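Local structure of beta-glucoside phosphorylase BglX (Unidentified, 5VQE) at residues 386-391 and 537-542; 413-418 and 433-438. The protein probably cleaves beta-glucosides by phosphorolysis, using phosphate where its glycoside hydrolase family 3 relatives use water. All blocks are in the same frame, centred on the assembly; numbering follows the deposited sequence.

How the contacts relate
Contact 2 lies in the C-terminal alpha/beta sandwich and contact 1 at its edge, next to helix 113-119; they are about 16 Å apart, centre to centre, and contact 2 is nested along the chain inside the loop closed by contact 1. Helix 534-544 joins them. One flank turns M539 toward helix 378-391 in contact 1. Another sets V537 and I541 against helix 429-441 of contact 2, where I541 CD1 lies 3.6 Å from L438 CD2 and 3.7 Å from F434 CE1, and V537 CG1 lies 3.7 Å from F434 CA. The residues around the bound 2-deoxy-2-fluoroglucose, from M63 to F318, belong to the TIM-barrel part of the chain, and none of them takes part in either contact.

Contact 1. Residues 386-391 and 537-542; sequences EIADES and VRMMIE
M539 of helix 534-544 reaches over to A388 and D389 near the end of helix 378-391. This is a helix-helix contact at the edge of the C-terminal alpha/beta sandwich, made between helix 378-391, which leads into edge strand 393-397 and whose other flank packs on T119 of helix 113-119, and the helix that follows strand 525-528, the last strand in chain order. The methionine starts against the smallest partner: its CB is 4.0 Å from A388 CB. CG comes closer to the same methyl, at 3.8 Å, and lies equally near the backbone nitrogen D389 N. Bends at chi2 (-51°) and chi3 (-55°) then curl the chain toward D389, and SD passes 4.4 Å from D389 CB. The terminal methyl finally settles on the aspartate: M539 CE is 3.6 Å from D389 CB. D389 CG stands anti to the backbone N (chi1 -179°), which lays CG and OD1 alongside the terminal methyl, M539 CE. The charge has its partners further along the chain, in salt bridges from OD1 to K543 and K551, while S548 touches the side chains of both D389 and M539. OD1 therefore meets two ammonium groups and also an apolar neighbour, M539 CE, at 3.7 Å.

Contact 2. Residues 413-418 and 433-438; sequences IILVQA and LFKGLL
L415 points from strand 413-418 into helix 433-438 and sets CD1 mainly against F434 and CD2 mainly against K435. CG is anti to the backbone N (chi1 -177°), which carries the fork outward to the helix. CD1 goes to F434, lying at the edge of the ring and in its plane, 4.0 Å from CE2. CD2 goes to K435, 3.8 Å from CB, close to the helix backbone. The phenyl ring is thus met by the leucine on its rim, while L438, one turn on in the same helix, lies over one face, with CG 4.2 Å above the plane and displaced toward the rim. Farther toward the start of the strand, I413 and L438 approach through their methyl ends, CD1 to CD1 at 4.5 Å. Strand and helix are the first two elements of a beta-alpha-beta crossover that returns through strand 444-447, within the mixed sheet of the C-terminal alpha/beta sandwich; their axes come within 10.6 Å and run nearly antiparallel, at 168°. V445 of the returning strand touches both L415 and L438, and W447 also packs on L415. K435 offers L415 just the base of its chain. The extended stem leads away from the strand segment and bends at chi4 (-69°), bringing NZ to a salt bridge with E439 and a hydrogen bond to V445 O, while its charge makes a cation-pi contact with W447.

Contact 1. Residues 386-391 and 537-542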
# COMPACT_ATOMS: atom_id res chain seq x y z
N GLU A 386 11.68 1.13 17.31
CA GLU A 386 12.71 2.07 16.86
C GLU A 386 12.15 3.04 15.83
O GLU A 386 12.44 4.24 15.88
CB GLU A 386 13.89 1.30 16.27
CG GLU A 386 14.59 0.39 17.26
CD GLU A 386 15.68 -0.44 16.61
OE1 GLU A 386 15.81 -0.40 15.36
OE2 GLU A 386 16.40 -1.13 17.35
N ILE A 387 11.36 2.54 14.87
CA ILE A 387 10.82 3.40 13.83
C ILE A 387 9.86 4.41 14.44
O ILE A 387 9.88 5.60 14.08
CB ILE A 387 10.19 2.55 12.72
CG1 ILE A 387 11.30 1.77 12.00
CG2 ILE A 387 9.44 3.41 11.72
CD1 ILE A 387 10.81 0.65 11.13
N ALA A 388 9.02 3.99 15.38
CA ALA A 388 8.15 4.95 16.05
C ALA A 388 8.98 6.00 16.79
O ALA A 388 8.70 7.20 16.71
CB ALA A 388 7.20 4.22 17.01
N ASP A 389 10.03 5.57 17.49
CA ASP A 389 10.89 6.52 18.18
C ASP A 389 11.47 7.54 17.21
O ASP A 389 11.55 8.73 17.52
CB ASP A 389 12.01 5.76 18.90
CG ASP A 389 12.96 6.69 19.66
OD1 ASP A 389 12.62 7.88 19.86
OD2 ASP A 389 14.05 6.23 20.04
N GLU A 390 11.86 7.10 16.01
CA GLU A 390 12.51 7.99 15.07
C GLU A 390 11.54 8.78 14.20
O GLU A 390 11.94 9.79 13.61
CB GLU A 390 13.45 7.21 14.14
CG GLU A 390 14.58 6.45 14.84
CD GLU A 390 15.66 7.36 15.45
OE1 GLU A 390 15.80 8.53 15.02
OE2 GLU A 390 16.37 6.90 16.37
N SER A 391 10.28 8.36 14.12
CA SER A 391 9.36 8.91 13.13
C SER A 391 8.52 10.08 13.65
O SER A 391 8.26 11.03 12.91
CB SER A 391 8.43 7.81 12.60
OG SER A 391 7.50 7.41 13.59
N VAL A 537 1.87 4.49 19.76
CA VAL A 537 1.17 5.06 20.91
C VAL A 537 2.10 5.12 22.12
O VAL A 537 2.17 6.13 22.82
CB VAL A 537 -0.10 4.25 21.22
CG1 VAL A 537 -0.65 4.59 22.61
CG2 VAL A 537 -1.18 4.50 20.15
N ARG A 538 2.83 4.03 22.38
CA ARG A 538 3.73 4.02 23.53
C ARG A 538 4.84 5.05 23.37
O ARG A 538 5.22 5.72 24.34
CB ARG A 538 4.32 2.62 23.74
CG ARG A 538 3.28 1.58 24.11
CD ARG A 538 3.89 0.25 24.49
NE ARG A 538 2.85 -0.71 24.88
CZ ARG A 538 2.32 -0.81 26.09
NH1 ARG A 538 2.72 -0.02 27.08
NH2 ARG A 538 1.37 -1.70 26.33
N MET A 539 5.37 5.20 22.16
CA MET A 539 6.44 6.18 21.97
C MET A 539 5.90 7.61 22.01
O MET A 539 6.61 8.53 22.43
CB MET A 539 7.18 5.92 20.65
CG MET A 539 8.08 4.70 20.67
SD MET A 539 9.23 4.71 22.09
CE MET A 539 10.01 6.28 21.89
N MET A 540 4.66 7.82 21.58
CA MET A 540 4.04 9.13 21.74
C MET A 540 4.01 9.53 23.21
O MET A 540 4.36 10.66 23.57
CB MET A 540 2.62 9.10 21.17
CG MET A 540 1.88 10.43 21.28
SD MET A 540 2.60 11.72 20.26
CE MET A 540 2.02 11.22 18.65
N ILE A 541 3.58 8.61 24.08
CA ILE A 541 3.56 8.87 25.52
C ILE A 541 4.94 9.28 26.00
O ILE A 541 5.09 10.28 26.70
CB ILE A 541 3.03 7.63 26.27
CG1 ILE A 541 1.51 7.52 26.12
CG2 ILE A 541 3.43 7.67 27.75
CD1 ILE A 541 0.71 8.62 26.83
N GLU A 542 5.97 8.51 25.63
CA GLU A 542 7.31 8.83 26.09
C GLU A 542 7.70 10.25 25.68
O GLU A 542 8.33 10.98 26.46
CB GLU A 542 8.32 7.82 25.55
CG GLU A 542 8.08 6.40 26.02
CD GLU A 542 8.10 6.29 27.54
OE1 GLU A 542 9.07 6.78 28.14
OE2 GLU A 542 7.14 5.75 28.12

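Contact 2. Residues 413-418 and 433-438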
# COMPACT_ATOMS: atom_id res chain seq x y z
N ILE A 413 -7.84 16.05 31.65
CA ILE A 413 -7.71 15.99 30.20
C ILE A 413 -9.02 15.46 29.63
O ILE A 413 -9.58 14.48 30.14
CB ILE A 413 -6.53 15.09 29.77
CG1 ILE A 413 -5.20 15.74 30.16
CG2 ILE A 413 -6.58 14.82 28.26
CD1 ILE A 413 -4.00 14.85 29.92
N ILE A 414 -9.49 16.09 28.56
CA ILE A 414 -10.57 15.55 27.75
C ILE A 414 -9.94 15.00 26.48
O ILE A 414 -9.26 15.74 25.75
CB ILE A 414 -11.64 16.61 27.42
CG1 ILE A 414 -12.43 16.97 28.68
CG2 ILE A 414 -12.60 16.08 26.36
CD1 ILE A 414 -13.44 18.13 28.46
N LEU A 415 -10.17 13.72 26.22
CA LEU A 415 -9.59 13.04 25.06
C LEU A 415 -10.67 12.92 23.99
O LEU A 415 -11.75 12.38 24.26
CB LEU A 415 -9.06 11.66 25.45
CG LEU A 415 -8.36 10.83 24.36
CD1 LEU A 415 -7.17 11.59 23.79
CD2 LEU A 415 -7.91 9.49 24.93
N VAL A 416 -10.37 13.42 22.80
CA VAL A 416 -11.34 13.53 21.72
C VAL A 416 -10.84 12.64 20.59
O VAL A 416 -9.82 12.93 19.96
CB VAL A 416 -11.50 14.98 21.23
CG1 VAL A 416 -12.60 15.06 20.18
CG2 VAL A 416 -11.81 15.89 22.39
N GLN A 417 -11.55 11.54 20.36
CA GLN A 417 -11.23 10.67 19.25
C GLN A 417 -11.88 11.20 17.99
O GLN A 417 -13.04 11.64 18.01
CB GLN A 417 -11.72 9.25 19.53
CG GLN A 417 -11.52 8.31 18.36
CD GLN A 417 -12.08 6.94 18.63
OE1 GLN A 417 -11.38 6.05 19.10
NE2 GLN A 417 -13.37 6.77 18.35
N ALA A 418 -11.13 11.19 16.89
CA ALA A 418 -11.65 11.52 15.57
C ALA A 418 -11.12 10.48 14.60
O ALA A 418 -9.90 10.32 14.46
CB ALA A 418 -11.24 12.93 15.14
N LEU A 433 -5.71 2.35 24.63
CA LEU A 433 -4.36 2.20 25.19
C LEU A 433 -3.79 3.56 25.56
O LEU A 433 -3.30 3.75 26.68
CB LEU A 433 -3.46 1.48 24.19
CG LEU A 433 -1.99 1.35 24.63
CD1 LEU A 433 -1.88 0.49 25.89
CD2 LEU A 433 -1.12 0.81 23.51
N PHE A 434 -3.83 4.50 24.62
CA PHE A 434 -3.33 5.85 24.87
C PHE A 434 -3.99 6.45 26.10
O PHE A 434 -3.32 7.03 26.97
CB PHE A 434 -3.55 6.72 23.63
CG PHE A 434 -3.01 8.12 23.76
CD1 PHE A 434 -1.65 8.37 23.68
CD2 PHE A 434 -3.87 9.20 23.92
CE1 PHE A 434 -1.15 9.65 23.77
CE2 PHE A 434 -3.38 10.48 24.02
CZ PHE A 434 -2.02 10.71 23.94
N LYS A 435 -5.32 6.31 26.21
CA LYS A 435 -6.02 6.82 27.39
C LYS A 435 -5.46 6.18 28.66
O LYS A 435 -5.13 6.88 29.62
CB LYS A 435 -7.52 6.55 27.26
CG LYS A 435 -8.37 7.11 28.40
CD LYS A 435 -9.86 6.98 28.09
CE LYS A 435 -10.74 7.67 29.12
NZ LYS A 435 -10.72 6.97 30.45
N GLY A 436 -5.34 4.86 28.66
CA GLY A 436 -4.82 4.18 29.84
C GLY A 436 -3.41 4.61 30.21
O GLY A 436 -3.08 4.74 31.40
N LEU A 437 -2.55 4.82 29.21
CA LEU A 437 -1.18 5.20 29.50
C LEU A 437 -1.09 6.61 30.06
O LEU A 437 -0.22 6.89 30.89
CB LEU A 437 -0.30 5.06 28.25
CG LEU A 437 -0.11 3.64 27.73
CD1 LEU A 437 0.78 3.65 26.48
CD2 LEU A 437 0.49 2.71 28.79
N LEU A 438 -1.98 7.52 29.64
CA LEU A 438 -2.03 8.84 30.26
C LEU A 438 -2.44 8.73 31.72
O LEU A 438 -1.86 9.40 32.59
CB LEU A 438 -3.01 9.75 29.51
CG LEU A 438 -2.58 10.31 28.16
CD1 LEU A 438 -3.73 11.07 27.52
CD2 LEU A 438 -1.38 11.21 28.31